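Local coordinates for protein Mypaa.01249.c (Mycobacterium paratuberculosis, PDB 3RD5) that probably acts as an oxidoreductase of the short-chain dehydrogenase/reductase family, built on a Rossmann-type fold, though its substrate is not established, at residues A[67-72]-A[78-83]; A[118-123]-A[279-284]; A[150-155]-A[165-170]; A[172-177]-A[272-277]. All blocks are in the same frame, centred on the assembly; numbering follows the deposited sequence.

From the N terminus, contact 1 comes first and is complete before any other begins: it closes the tight connection from strand 63-68 into helix 74-82. Contact 2 opens on helix 110-126 and closes only at helix 271-285, so its long loop encloses contacts 3 and 4, which follow each other in series. Contact 3 folds the loop after strand 133-137 back onto helix 161-185; contact 4 joins the same helix to helix 271-285, which contact 2 also uses. Contacts 2, 3 and 4 thus tie three helices and one loop together, with Leu152 touching Leu280, Leu284 and Leu277. Contact 1 meets this group through Phe80 and Leu71, which pack on helix 110-126.

Contact 1: residues A[67-72]-A[78-83]; sequences RELDLQ and RRFADG
Two first torsions bring Arg67 and Phe80 together: Arg67 has CG anti to its carbonyl carbon and beside the backbone N (chi1 -62°), with the rest of the chain running straight on to NE, while Phe80 turns its ring away from its own backbone N (chi1 168°) and toward the end of the strand. The two side chains cross at about a right angle. Arg67 CB lies at the ring edge, in its plane, 3.9 Å from Phe80 CE1, and Arg67 CD passes the same carbon CE1 of Phe80 at 4.1 Å. On the strand backbone, Glu68 O approaches Phe80 CD1 to 3.7 Å. Leu69 completes the apolar side, its CD1 standing 3.9 Å from Phe80 CB.

Beyond the ring, the guanidinium plane is inclined by 57° to that of Phe80. A water lies in the guanidinium plane at its edge: it accepts from Arg67 NH1 at 2.9 Å and donates to Phe80 O at 2.9 Å, linking strand side chain to helix backbone. The main ionic partner of Arg67 is elsewhere, since NE forms a salt bridge with Glu65.

This is the first half of a beta-alpha-beta crossover of the Rossmann fold: edge strand 63-68 leads into helix 74-82, and the chain then returns to strand 87-92. Phe80 also reaches Ile44 and Ala46 of the adjoining strand 42-47, Val20 of strand 18-22 and Leu122 of helix 110-126. The chemistry therefore divides in two: buried Phe80 and Leu69 supply apolar packing under the helix, whereas the partly exposed Arg67 reaches the Phe80 carbonyl through a water.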
loop_
_atom_site.group_PDB
_atom_site.type_symbol
_atom_site.label_atom_id
_atom_site.label_comp_id
_atom_site.label_asym_id
_atom_site.label_seq_id
_atom_site.Cartn_x
_atom_site.Cartn_y
_atom_site.Cartn_z
ATOM N N ARG A 67 7.532 -12.590 7.991
ATOM C CA ARG A 67 8.911 -12.398 7.500
ATOM C C ARG A 67 9.341 -10.971 7.787
ATOM O O ARG A 67 8.519 -10.052 7.869
ATOM C CB ARG A 67 9.019 -12.669 6.006
ATOM C CG ARG A 67 8.672 -14.073 5.584
ATOM C CD ARG A 67 9.003 -14.330 4.148
ATOM N NE ARG A 67 8.449 -15.624 3.733
ATOM C CZ ARG A 67 8.386 -16.055 2.480
ATOM N NH1 ARG A 67 8.914 -15.364 1.489
ATOM N NH2 ARG A 67 7.772 -17.204 2.224
ATOM N N GLU A 68 10.646 -10.778 7.887
ATOM C CA GLU A 68 11.217 -9.464 8.182
ATOM C C GLU A 68 11.282 -8.580 6.960
ATOM O O GLU A 68 11.763 -8.996 5.894
ATOM C CB GLU A 68 12.636 -9.604 8.744
ATOM C CG GLU A 68 13.114 -8.371 9.477
ATOM C CD GLU A 68 14.538 -8.480 9.950
ATOM O OE1 GLU A 68 14.965 -9.589 10.326
ATOM O OE2 GLU A 68 15.229 -7.434 9.941
ATOM N N LEU A 69 10.801 -7.355 7.136
ATOM C CA LEU A 69 10.887 -6.302 6.130
ATOM C C LEU A 69 10.969 -4.980 6.872
ATOM O O LEU A 69 10.060 -4.648 7.653
ATOM C CB LEU A 69 9.684 -6.308 5.201
ATOM C CG LEU A 69 9.498 -5.095 4.279
ATOM C CD1 LEU A 69 10.687 -5.058 3.311
ATOM C CD2 LEU A 69 8.155 -5.172 3.552
ATOM N N ASP A 70 11.990 -4.166 6.567
ATOM C CA ASP A 70 12.079 -2.801 7.029
ATOM C C ASP A 70 11.965 -1.863 5.829
ATOM O O ASP A 70 12.932 -1.689 5.075
ATOM C CB ASP A 70 13.412 -2.561 7.743
ATOM C CG ASP A 70 13.540 -1.177 8.323
ATOM O OD1 ASP A 70 12.613 -0.365 8.175
ATOM O OD2 ASP A 70 14.624 -0.904 8.967
ATOM N N LEU A 71 10.785 -1.296 5.614
ATOM C CA LEU A 71 10.540 -0.381 4.507
ATOM C C LEU A 71 11.385 0.875 4.546
ATOM O O LEU A 71 11.485 1.541 3.539
ATOM C CB LEU A 71 9.061 0.008 4.424
ATOM C CG LEU A 71 8.116 -1.108 3.928
ATOM C CD1 LEU A 71 6.672 -0.710 4.308
ATOM C CD2 LEU A 71 8.248 -1.234 2.375
ATOM N N GLN A 72 12.001 1.186 5.687
ATOM C CA GLN A 72 12.942 2.307 5.840
ATOM C C GLN A 72 14.383 1.952 5.539
ATOM O O GLN A 72 15.294 2.720 5.882
ATOM C CB GLN A 72 12.849 2.919 7.251
ATOM C CG GLN A 72 11.430 3.386 7.575
ATOM C CD GLN A 72 11.307 4.220 8.848
ATOM O OE1 GLN A 72 12.281 4.823 9.326
ATOM N NE2 GLN A 72 10.076 4.353 9.331
ATOM N N ARG A 78 15.103 -5.226 -0.549
ATOM C CA ARG A 78 15.700 -6.112 -1.560
ATOM C C ARG A 78 15.834 -7.543 -1.066
ATOM O O ARG A 78 15.498 -8.491 -1.786
ATOM C CB ARG A 78 17.056 -5.568 -2.014
ATOM C CG ARG A 78 16.945 -4.334 -2.863
ATOM C CD ARG A 78 18.291 -3.944 -3.513
ATOM N NE ARG A 78 18.012 -3.130 -4.680
ATOM C CZ ARG A 78 17.775 -3.603 -5.897
ATOM N NH1 ARG A 78 17.851 -4.905 -6.186
ATOM N NH2 ARG A 78 17.508 -2.748 -6.856
ATOM N N ARG A 79 16.314 -7.712 0.156
ATOM C CA ARG A 79 16.484 -9.053 0.741
ATOM C C ARG A 79 15.107 -9.745 0.874
ATOM O O ARG A 79 14.955 -10.929 0.539
ATOM C CB ARG A 79 17.185 -8.919 2.090
ATOM C CG ARG A 79 18.684 -8.702 1.998
ATOM C CD ARG A 79 19.371 -8.906 3.365
ATOM N NE ARG A 79 18.780 -8.114 4.448
ATOM C CZ ARG A 79 19.079 -6.850 4.751
ATOM N NH1 ARG A 79 19.999 -6.178 4.061
ATOM N NH2 ARG A 79 18.466 -6.254 5.768
ATOM N N PHE A 80 14.109 -8.997 1.329
ATOM C CA PHE A 80 12.765 -9.554 1.475
ATOM C C PHE A 80 12.202 -9.966 0.116
ATOM O O PHE A 80 11.707 -11.081 -0.072
ATOM C CB PHE A 80 11.814 -8.580 2.174
ATOM C CG PHE A 80 10.384 -9.020 2.067
ATOM C CD1 PHE A 80 9.905 -10.032 2.901
ATOM C CD2 PHE A 80 9.541 -8.519 1.098
ATOM C CE1 PHE A 80 8.608 -10.525 2.744
ATOM C CE2 PHE A 80 8.250 -9.029 0.944
ATOM C CZ PHE A 80 7.794 -10.032 1.778
ATOM N N ALA A 81 12.283 -9.077 -0.867
ATOM C CA ALA A 81 11.749 -9.387 -2.179
ATOM C C ALA A 81 12.395 -10.593 -2.808
ATOM O O ALA A 81 11.716 -11.400 -3.463
ATOM C CB ALA A 81 11.883 -8.159 -3.116
ATOM N N ASP A 82 13.711 -10.713 -2.658
ATOM C CA ASP A 82 14.430 -11.825 -3.272
ATOM C C ASP A 82 14.000 -13.156 -2.691
ATOM O O ASP A 82 14.129 -14.185 -3.351
ATOM C CB ASP A 82 15.927 -11.620 -3.105
ATOM C CG ASP A 82 16.488 -10.550 -4.052
ATOM O OD1 ASP A 82 15.807 -10.128 -5.025
ATOM O OD2 ASP A 82 17.646 -10.138 -3.807
ATOM N N GLY A 83 13.486 -13.147 -1.465
ATOM C CA GLY A 83 12.949 -14.340 -0.833
ATOM C C GLY A 83 11.549 -14.755 -1.209
ATOM O O GLY A 83 11.100 -15.829 -0.768
HETATM O O HOH W 1 10.913 -13.209 1.657
#

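Contact 2: residues A[118-123]-A[279-284]; sequences GHFALT and ALSEQL
Phe120, Ser281 and Glu282 carry this contact, with the phenyl ring pressed against the backbone and side chains of the facing helix. Ser281 CB sits almost exactly over the centre of one ring face, 3.5 Å from the Phe120 centroid and only 6° off the ring normal, a CH-pi interaction. A chi1 of -180° sets CG of Phe120 anti to the backbone N, and the ring presents one face to that methylene. The ring also meets the peptide link obliquely: Phe120 CE2 is 3.6 Å from both Ser281 C and Glu282 N.

Helix 110-126, which connects strands 87-92 and 133-137 in the Rossmann-type fold, is met here by the C-terminal helix 271-285. The nearest alpha carbons, those of Phe120 and Ser281, are 7.3 Å apart.

Glu282 touches the ring with its aliphatic part, CG lying in the ring plane at the edge, 3.7 Å from Phe120 CZ. Its carboxylate goes elsewhere, OE2 bonding to Trp278 NE1 and Phe289 N, and the Trp278 ring in turn meets Phe120 edge-to-face. Ser281 OG hydrogen-bonds to Leu277 O and to His116 NE2.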
loop_
_atom_site.group_PDB
_atom_site.type_symbol
_atom_site.label_atom_id
_atom_site.label_comp_id
_atom_site.label_asym_id
_atom_site.label_seq_id
_atom_site.Cartn_x
_atom_site.Cartn_y
_atom_site.Cartn_z
ATOM N N GLY A 118 9.572 2.963 -0.163
ATOM C CA GLY A 118 9.869 1.554 0.133
ATOM C C GLY A 118 8.900 0.614 -0.613
ATOM O O GLY A 118 9.305 -0.428 -1.096
ATOM N N HIS A 119 7.644 1.005 -0.690
ATOM C CA HIS A 119 6.620 0.283 -1.469
ATOM C C HIS A 119 6.883 0.308 -2.973
ATOM O O HIS A 119 6.663 -0.675 -3.678
ATOM C CB HIS A 119 5.222 0.795 -1.147
ATOM C CG HIS A 119 4.675 0.282 0.156
ATOM N ND1 HIS A 119 3.992 1.097 1.038
ATOM C CD2 HIS A 119 4.611 -0.974 0.665
ATOM C CE1 HIS A 119 3.564 0.348 2.057
ATOM N NE2 HIS A 119 3.967 -0.912 1.878
ATOM N N PHE A 120 7.374 1.446 -3.469
ATOM C CA PHE A 120 7.759 1.581 -4.868
ATOM C C PHE A 120 8.842 0.561 -5.222
ATOM O O PHE A 120 8.732 -0.164 -6.222
ATOM C CB PHE A 120 8.259 3.010 -5.095
ATOM C CG PHE A 120 8.688 3.304 -6.511
ATOM C CD1 PHE A 120 7.768 3.762 -7.427
ATOM C CD2 PHE A 120 9.990 3.090 -6.934
ATOM C CE1 PHE A 120 8.129 4.022 -8.747
ATOM C CE2 PHE A 120 10.359 3.349 -8.258
ATOM C CZ PHE A 120 9.433 3.794 -9.162
ATOM N N ALA A 121 9.891 0.512 -4.414
ATOM C CA ALA A 121 10.962 -0.431 -4.634
ATOM C C ALA A 121 10.482 -1.859 -4.517
ATOM O O ALA A 121 10.777 -2.716 -5.384
ATOM C CB ALA A 121 12.090 -0.161 -3.607
ATOM N N LEU A 122 9.702 -2.133 -3.491
ATOM C CA LEU A 122 9.177 -3.490 -3.273
ATOM C C LEU A 122 8.380 -3.963 -4.487
ATOM O O LEU A 122 8.511 -5.124 -4.958
ATOM C CB LEU A 122 8.303 -3.555 -2.028
ATOM C CG LEU A 122 7.669 -4.899 -1.703
ATOM C CD1 LEU A 122 8.764 -5.958 -1.430
ATOM C CD2 LEU A 122 6.695 -4.755 -0.516
ATOM N N THR A 123 7.492 -3.097 -4.964
ATOM C CA THR A 123 6.614 -3.447 -6.082
ATOM C C THR A 123 7.415 -3.716 -7.364
ATOM O O THR A 123 7.206 -4.743 -8.042
ATOM C CB THR A 123 5.556 -2.358 -6.321
ATOM O OG1 THR A 123 4.800 -2.147 -5.129
ATOM C CG2 THR A 123 4.606 -2.783 -7.477
ATOM N N ALA A 279 9.697 8.862 -12.272
ATOM C CA ALA A 279 11.093 9.044 -12.622
ATOM C C ALA A 279 11.932 9.385 -11.399
ATOM O O ALA A 279 13.004 8.815 -11.174
ATOM C CB ALA A 279 11.247 10.157 -13.701
ATOM N N LEU A 280 11.468 10.331 -10.596
ATOM C CA LEU A 280 12.161 10.684 -9.359
ATOM C C LEU A 280 12.288 9.466 -8.432
ATOM O O LEU A 280 13.345 9.248 -7.823
ATOM C CB LEU A 280 11.435 11.824 -8.674
ATOM C CG LEU A 280 11.891 12.208 -7.265
ATOM C CD1 LEU A 280 13.357 12.529 -7.158
ATOM C CD2 LEU A 280 10.993 13.324 -6.718
ATOM N N SER A 281 11.229 8.667 -8.360
ATOM C CA SER A 281 11.209 7.503 -7.477
ATOM C C SER A 281 12.204 6.414 -7.919
ATOM O O SER A 281 12.854 5.744 -7.087
ATOM C CB SER A 281 9.793 6.935 -7.353
ATOM O OG SER A 281 8.921 7.927 -6.781
ATOM N N GLU A 282 12.332 6.224 -9.236
ATOM C CA GLU A 282 13.326 5.300 -9.773
ATOM C C GLU A 282 14.729 5.788 -9.387
ATOM O O GLU A 282 15.587 5.000 -8.992
ATOM C CB GLU A 282 13.218 5.156 -11.319
ATOM C CG GLU A 282 11.998 4.394 -11.803
ATOM C CD GLU A 282 12.093 3.875 -13.224
ATOM O OE1 GLU A 282 13.031 4.291 -13.952
ATOM O OE2 GLU A 282 11.229 3.066 -13.623
ATOM N N GLN A 283 14.975 7.081 -9.508
ATOM C CA GLN A 283 16.298 7.614 -9.185
ATOM C C GLN A 283 16.611 7.469 -7.696
ATOM O O GLN A 283 17.717 7.107 -7.347
ATOM C CB GLN A 283 16.439 9.066 -9.625
ATOM C CG GLN A 283 16.347 9.237 -11.109
ATOM C CD GLN A 283 16.162 10.677 -11.491
ATOM O OE1 GLN A 283 16.335 11.580 -10.671
ATOM N NE2 GLN A 283 15.771 10.903 -12.730
ATOM N N LEU A 284 15.646 7.741 -6.822
ATOM C CA LEU A 284 15.892 7.660 -5.405
ATOM C C LEU A 284 16.094 6.231 -4.922
ATOM O O LEU A 284 16.891 5.970 -3.985
ATOM C CB LEU A 284 14.734 8.317 -4.633
ATOM C CG LEU A 284 14.617 9.842 -4.706
ATOM C CD1 LEU A 284 13.288 10.294 -4.088
ATOM C CD2 LEU A 284 15.814 10.502 -3.952
#

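Contact 3: residues A[150-155]-A[165-170]; sequences EDLNWR and YSQSKL
Gln167 reaches from its helix to Leu152 and Trp154 of the loop. Its CB leaves the helix toward the loop, and because CG is anti to the backbone N (chi1 -174°), the extended chain carries the amide to the loop backbone. There CD lies 3.7 Å from Leu152 CD1. The oxygen comes closer still, OE1 approaching Leu152 CD1 to 3.4 Å, while its polar need is met by Asn148 N. At the tip, NE2 donates to Leu152 O over 3.0 Å, nearly straight at 166°, on a lone pair in the carbonyl plane; the acceptor also lies close to the plane of the glutamine amide.

The helix bearing this glutamine carries Tyr165 and Lys169, which fit the Tyr-x-x-x-Lys signature of the short-chain dehydrogenases; Gln167 lies between them in sequence, and its side chain faces the loop. What it holds is a type I turn from Asp151 to Trp154, which Asp151 OD1 extends by accepting from Arg155 N at 2.8 Å.

A water takes the second N-H: it accepts from Gln167 NE2 at 3.0 Å and from Trp154 NE1 at 3.1 Å. The two nitrogens are themselves close, but both are donors, and the shared water gives each an acceptor. Ring and amide planes stand 69° apart. The Trp154 ring also receives Arg157 in a cation-pi contact.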
loop_
_atom_site.group_PDB
_atom_site.type_symbol
_atom_site.label_atom_id
_atom_site.label_comp_id
_atom_site.label_asym_id
_atom_site.label_seq_id
_atom_site.Cartn_x
_atom_site.Cartn_y
_atom_site.Cartn_z
ATOM N N GLU A 150 11.224 18.975 -6.379
ATOM C CA GLU A 150 12.549 19.552 -6.089
ATOM C C GLU A 150 13.019 19.223 -4.688
ATOM O O GLU A 150 14.232 19.213 -4.443
ATOM C CB GLU A 150 12.494 21.080 -6.257
ATOM C CG GLU A 150 12.217 21.546 -7.693
ATOM C CD GLU A 150 10.771 21.291 -8.217
ATOM O OE1 GLU A 150 9.772 21.218 -7.405
ATOM O OE2 GLU A 150 10.615 21.151 -9.486
ATOM N N ASP A 151 12.091 18.933 -3.776
ATOM C CA ASP A 151 12.458 18.730 -2.371
ATOM C C ASP A 151 11.463 17.739 -1.739
ATOM O O ASP A 151 10.783 18.018 -0.738
ATOM C CB ASP A 151 12.536 20.042 -1.591
ATOM C CG ASP A 151 13.140 19.876 -0.222
ATOM O OD1 ASP A 151 13.775 18.837 0.052
ATOM O OD2 ASP A 151 12.947 20.837 0.567
ATOM N N LEU A 152 11.401 16.557 -2.319
ATOM C CA LEU A 152 10.470 15.508 -1.870
ATOM C C LEU A 152 10.710 15.130 -0.409
ATOM O O LEU A 152 9.755 14.792 0.313
ATOM C CB LEU A 152 10.617 14.275 -2.758
ATOM C CG LEU A 152 9.510 13.235 -2.611
ATOM C CD1 LEU A 152 8.215 13.620 -3.340
ATOM C CD2 LEU A 152 10.042 11.843 -3.133
ATOM N N ASN A 153 11.977 15.178 0.020
ATOM C CA ASN A 153 12.381 14.728 1.344
ATOM C C ASN A 153 12.469 15.842 2.393
ATOM O O ASN A 153 13.002 15.617 3.483
ATOM C CB ASN A 153 13.692 13.931 1.239
ATOM C CG ASN A 153 13.481 12.581 0.591
ATOM O OD1 ASN A 153 12.685 11.777 1.072
ATOM N ND2 ASN A 153 14.134 12.327 -0.561
ATOM N N TRP A 154 11.869 16.985 2.116
ATOM C CA TRP A 154 11.682 18.057 3.130
ATOM C C TRP A 154 13.028 18.477 3.720
ATOM O O TRP A 154 13.134 18.729 4.930
ATOM C CB TRP A 154 10.711 17.582 4.230
ATOM C CG TRP A 154 9.306 17.255 3.792
ATOM C CD1 TRP A 154 8.867 16.087 3.221
ATOM C CD2 TRP A 154 8.151 18.093 3.932
ATOM N NE1 TRP A 154 7.515 16.159 3.001
ATOM C CE2 TRP A 154 7.060 17.380 3.413
ATOM C CE3 TRP A 154 7.940 19.387 4.449
ATOM C CZ2 TRP A 154 5.765 17.898 3.387
ATOM C CZ3 TRP A 154 6.651 19.910 4.421
ATOM C CH2 TRP A 154 5.582 19.165 3.887
ATOM N N ARG A 155 14.033 18.606 2.868
ATOM C CA ARG A 155 15.377 18.991 3.337
ATOM C C ARG A 155 15.557 20.492 3.523
ATOM O O ARG A 155 16.385 20.930 4.359
ATOM C CB ARG A 155 16.412 18.484 2.326
ATOM C CG ARG A 155 17.853 18.682 2.771
ATOM C CD ARG A 155 18.185 17.889 3.993
ATOM N NE ARG A 155 19.487 18.321 4.506
ATOM C CZ ARG A 155 19.672 19.352 5.333
ATOM N NH1 ARG A 155 18.633 20.068 5.798
ATOM N NH2 ARG A 155 20.914 19.656 5.711
ATOM N N TYR A 165 2.526 13.515 5.675
ATOM C CA TYR A 165 1.591 12.393 5.477
ATOM C C TYR A 165 0.855 12.541 4.141
ATOM O O TYR A 165 0.820 11.623 3.317
ATOM C CB TYR A 165 0.606 12.265 6.633
ATOM C CG TYR A 165 -0.206 10.976 6.588
ATOM C CD1 TYR A 165 0.418 9.722 6.564
ATOM C CD2 TYR A 165 -1.580 11.010 6.507
ATOM C CE1 TYR A 165 -0.317 8.556 6.505
ATOM C CE2 TYR A 165 -2.313 9.862 6.449
ATOM C CZ TYR A 165 -1.682 8.637 6.462
ATOM O OH TYR A 165 -2.462 7.476 6.360
ATOM N N SER A 166 0.259 13.693 3.932
ATOM C CA SER A 166 -0.534 13.944 2.740
ATOM C C SER A 166 0.272 13.795 1.466
ATOM O O SER A 166 -0.212 13.231 0.457
ATOM C CB SER A 166 -1.161 15.332 2.793
ATOM O OG SER A 166 -2.097 15.463 3.864
ATOM N N GLN A 167 1.538 14.261 1.454
ATOM C CA GLN A 167 2.362 14.081 0.269
ATOM C C GLN A 167 2.505 12.593 -0.038
ATOM O O GLN A 167 2.431 12.174 -1.198
ATOM C CB GLN A 167 3.767 14.737 0.410
ATOM C CG GLN A 167 4.569 14.662 -0.880
ATOM C CD GLN A 167 6.009 15.178 -0.787
ATOM O OE1 GLN A 167 6.415 16.008 -1.623
ATOM N NE2 GLN A 167 6.816 14.587 0.093
ATOM N N SER A 168 2.753 11.801 1.005
ATOM C CA SER A 168 2.951 10.364 0.822
ATOM C C SER A 168 1.700 9.636 0.332
ATOM O O SER A 168 1.788 8.707 -0.466
ATOM C CB SER A 168 3.522 9.713 2.102
ATOM O OG SER A 168 2.554 9.477 3.101
ATOM N N LYS A 169 0.557 10.081 0.827
ATOM C CA LYS A 169 -0.753 9.474 0.463
ATOM C C LYS A 169 -1.190 9.839 -0.945
ATOM O O LYS A 169 -1.778 9.042 -1.683
ATOM C CB LYS A 169 -1.788 9.742 1.537
ATOM C CG LYS A 169 -1.443 9.127 2.887
ATOM C CD LYS A 169 -1.563 7.614 2.871
ATOM C CE LYS A 169 -0.300 6.877 3.223
ATOM N NZ LYS A 169 -0.519 5.400 3.055
ATOM N N LEU A 170 -0.875 11.059 -1.371
ATOM C CA LEU A 170 -1.016 11.463 -2.754
ATOM C C LEU A 170 -0.070 10.652 -3.651
ATOM O O LEU A 170 -0.479 10.149 -4.703
ATOM C CB LEU A 170 -0.769 12.975 -2.870
ATOM C CG LEU A 170 -0.758 13.501 -4.306
ATOM C CD1 LEU A 170 -2.072 13.251 -5.098
ATOM C CD2 LEU A 170 -0.412 14.980 -4.337
HETATM O O HOH W 2 6.261 13.373 2.768
#

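Contact 4: residues A[172-177]-A[272-277]; sequences NLLFTS and GMAAAL
Leu174 and Ala274 meet through aliphatic groups and peptide carbonyls, with no ring or side-chain amide between them; the flat groups at the interface are peptide units. Leu174 O approaches Ala274 CB to 3.6 Å, and one water joins the two peptides, donating to Ala274 O at 2.7 Å and, in a weak bond, to Leu174 O at 3.0 Å. The nearest ring, that of Phe175, leads away from helix 271-285 to His116 and Thr123 of helix 110-126.

Leu174 supplies the main side chain; its chi1 of -69° puts CG next to the backbone N and anti to the carbonyl carbon, a setting that spreads its branches over the facing helix. CD1 lies 3.9 Å from Met273 CG, and CD2 lies 3.9 Å from Ala274 CB. Nearer the backbone, Leu174 CB meets Leu277 CD2 at 4.0 Å, the two leucines crossing at about a right angle. The Met273 chain bends at chi2 and chi3, so its sulfur end turns away after CG has made the contact.

The axes of the segments 172-177 and 272-277 cross at -93° and come within 8.6 Å. Ala274 occupies the crossing, where a small side chain is matched by a short separation: its CA is 4.7 Å from Leu174 CA. The joint places C-terminal helix 271-285 across helix 161-185, the helix that leads on to strand 191-195 of the Rossmann-type sheet. The contact is mainly apolar, held by van der Waals packing of Leu174 against Met273, Ala274 and Leu277, with one water bridging two backbone carbonyls, firmly to Ala274 O and weakly to Leu174 O.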
loop_
_atom_site.group_PDB
_atom_site.type_symbol
_atom_site.label_atom_id
_atom_site.label_comp_id
_atom_site.label_asym_id
_atom_site.label_seq_id
_atom_site.Cartn_x
_atom_site.Cartn_y
_atom_site.Cartn_z
ATOM N N ASN A 172 0.922 7.661 -3.159
ATOM C CA ASN A 172 0.367 6.312 -3.284
ATOM C C ASN A 172 -0.620 6.217 -4.448
ATOM O O ASN A 172 -0.685 5.201 -5.156
ATOM C CB ASN A 172 -0.401 5.895 -2.022
ATOM C CG ASN A 172 0.444 5.646 -0.778
ATOM O OD1 ASN A 172 -0.053 5.896 0.341
ATOM N ND2 ASN A 172 1.650 5.073 -0.909
ATOM N N LEU A 173 -1.412 7.267 -4.658
ATOM C CA LEU A 173 -2.378 7.304 -5.759
ATOM C C LEU A 173 -1.721 7.536 -7.127
ATOM O O LEU A 173 -2.065 6.878 -8.115
ATOM C CB LEU A 173 -3.490 8.345 -5.483
ATOM C CG LEU A 173 -4.426 7.907 -4.373
ATOM C CD1 LEU A 173 -5.383 9.038 -3.995
ATOM C CD2 LEU A 173 -5.324 6.730 -4.837
ATOM N N LEU A 174 -0.793 8.489 -7.179
ATOM C CA LEU A 174 -0.054 8.750 -8.417
ATOM C C LEU A 174 0.752 7.520 -8.824
ATOM O O LEU A 174 0.912 7.231 -10.022
ATOM C CB LEU A 174 0.835 9.961 -8.215
ATOM C CG LEU A 174 0.130 11.308 -8.064
ATOM C CD1 LEU A 174 1.138 12.368 -7.596
ATOM C CD2 LEU A 174 -0.556 11.757 -9.369
ATOM N N PHE A 175 1.285 6.808 -7.838
ATOM C CA PHE A 175 1.976 5.505 -8.043
ATOM C C PHE A 175 1.050 4.520 -8.734
ATOM O O PHE A 175 1.392 3.862 -9.731
ATOM C CB PHE A 175 2.437 4.959 -6.696
ATOM C CG PHE A 175 2.945 3.561 -6.757
ATOM C CD1 PHE A 175 4.127 3.234 -7.352
ATOM C CD2 PHE A 175 2.220 2.575 -6.129
ATOM C CE1 PHE A 175 4.581 1.918 -7.365
ATOM C CE2 PHE A 175 2.686 1.281 -6.092
ATOM C CZ PHE A 175 3.862 0.957 -6.746
ATOM N N THR A 176 -0.157 4.383 -8.176
ATOM C CA THR A 176 -1.150 3.454 -8.713
ATOM C C THR A 176 -1.538 3.781 -10.160
ATOM O O THR A 176 -1.564 2.883 -11.021
ATOM C CB THR A 176 -2.375 3.461 -7.830
ATOM O OG1 THR A 176 -2.043 3.022 -6.496
ATOM C CG2 THR A 176 -3.529 2.545 -8.389
ATOM N N SER A 177 -1.782 5.049 -10.458
ATOM C CA SER A 177 -2.153 5.465 -11.826
ATOM C C SER A 177 -1.040 5.200 -12.823
ATOM O O SER A 177 -1.276 4.673 -13.908
ATOM C CB SER A 177 -2.503 6.947 -11.847
ATOM O OG SER A 177 -3.674 7.204 -11.094
ATOM N N GLY A 272 0.875 13.902 -15.866
ATOM C CA GLY A 272 2.247 14.382 -15.941
ATOM C C GLY A 272 2.997 14.272 -14.630
ATOM O O GLY A 272 4.146 13.861 -14.601
ATOM N N MET A 273 2.339 14.648 -13.544
ATOM C CA MET A 273 2.965 14.506 -12.238
ATOM C C MET A 273 3.162 13.045 -11.872
ATOM O O MET A 273 4.187 12.695 -11.306
ATOM C CB MET A 273 2.176 15.226 -11.141
ATOM C CG MET A 273 2.818 15.150 -9.775
ATOM S SD MET A 273 4.456 15.915 -9.680
ATOM C CE MET A 273 3.964 17.562 -9.557
ATOM N N ALA A 274 2.221 12.167 -12.203
ATOM C CA ALA A 274 2.422 10.754 -11.904
ATOM C C ALA A 274 3.673 10.217 -12.609
ATOM O O ALA A 274 4.472 9.472 -12.033
ATOM C CB ALA A 274 1.174 9.943 -12.329
ATOM N N ALA A 275 3.854 10.561 -13.885
ATOM C CA ALA A 275 4.993 10.155 -14.627
ATOM C C ALA A 275 6.324 10.772 -14.137
ATOM O O ALA A 275 7.345 10.070 -14.079
ATOM C CB ALA A 275 4.741 10.372 -16.151
ATOM N N ALA A 276 6.305 12.063 -13.733
ATOM C CA ALA A 276 7.494 12.716 -13.195
ATOM C C ALA A 276 7.879 12.131 -11.841
ATOM O O ALA A 276 9.056 11.860 -11.582
ATOM C CB ALA A 276 7.236 14.232 -13.027
ATOM N N LEU A 277 6.878 11.893 -10.992
ATOM C CA LEU A 277 7.128 11.273 -9.684
ATOM C C LEU A 277 7.729 9.878 -9.855
ATOM O O LEU A 277 8.599 9.477 -9.085
ATOM C CB LEU A 277 5.844 11.207 -8.844
ATOM C CG LEU A 277 5.983 10.431 -7.526
ATOM C CD1 LEU A 277 6.931 11.119 -6.527
ATOM C CD2 LEU A 277 4.587 10.275 -6.923
HETATM O O HOH W 3 3.820 7.783 -9.990
#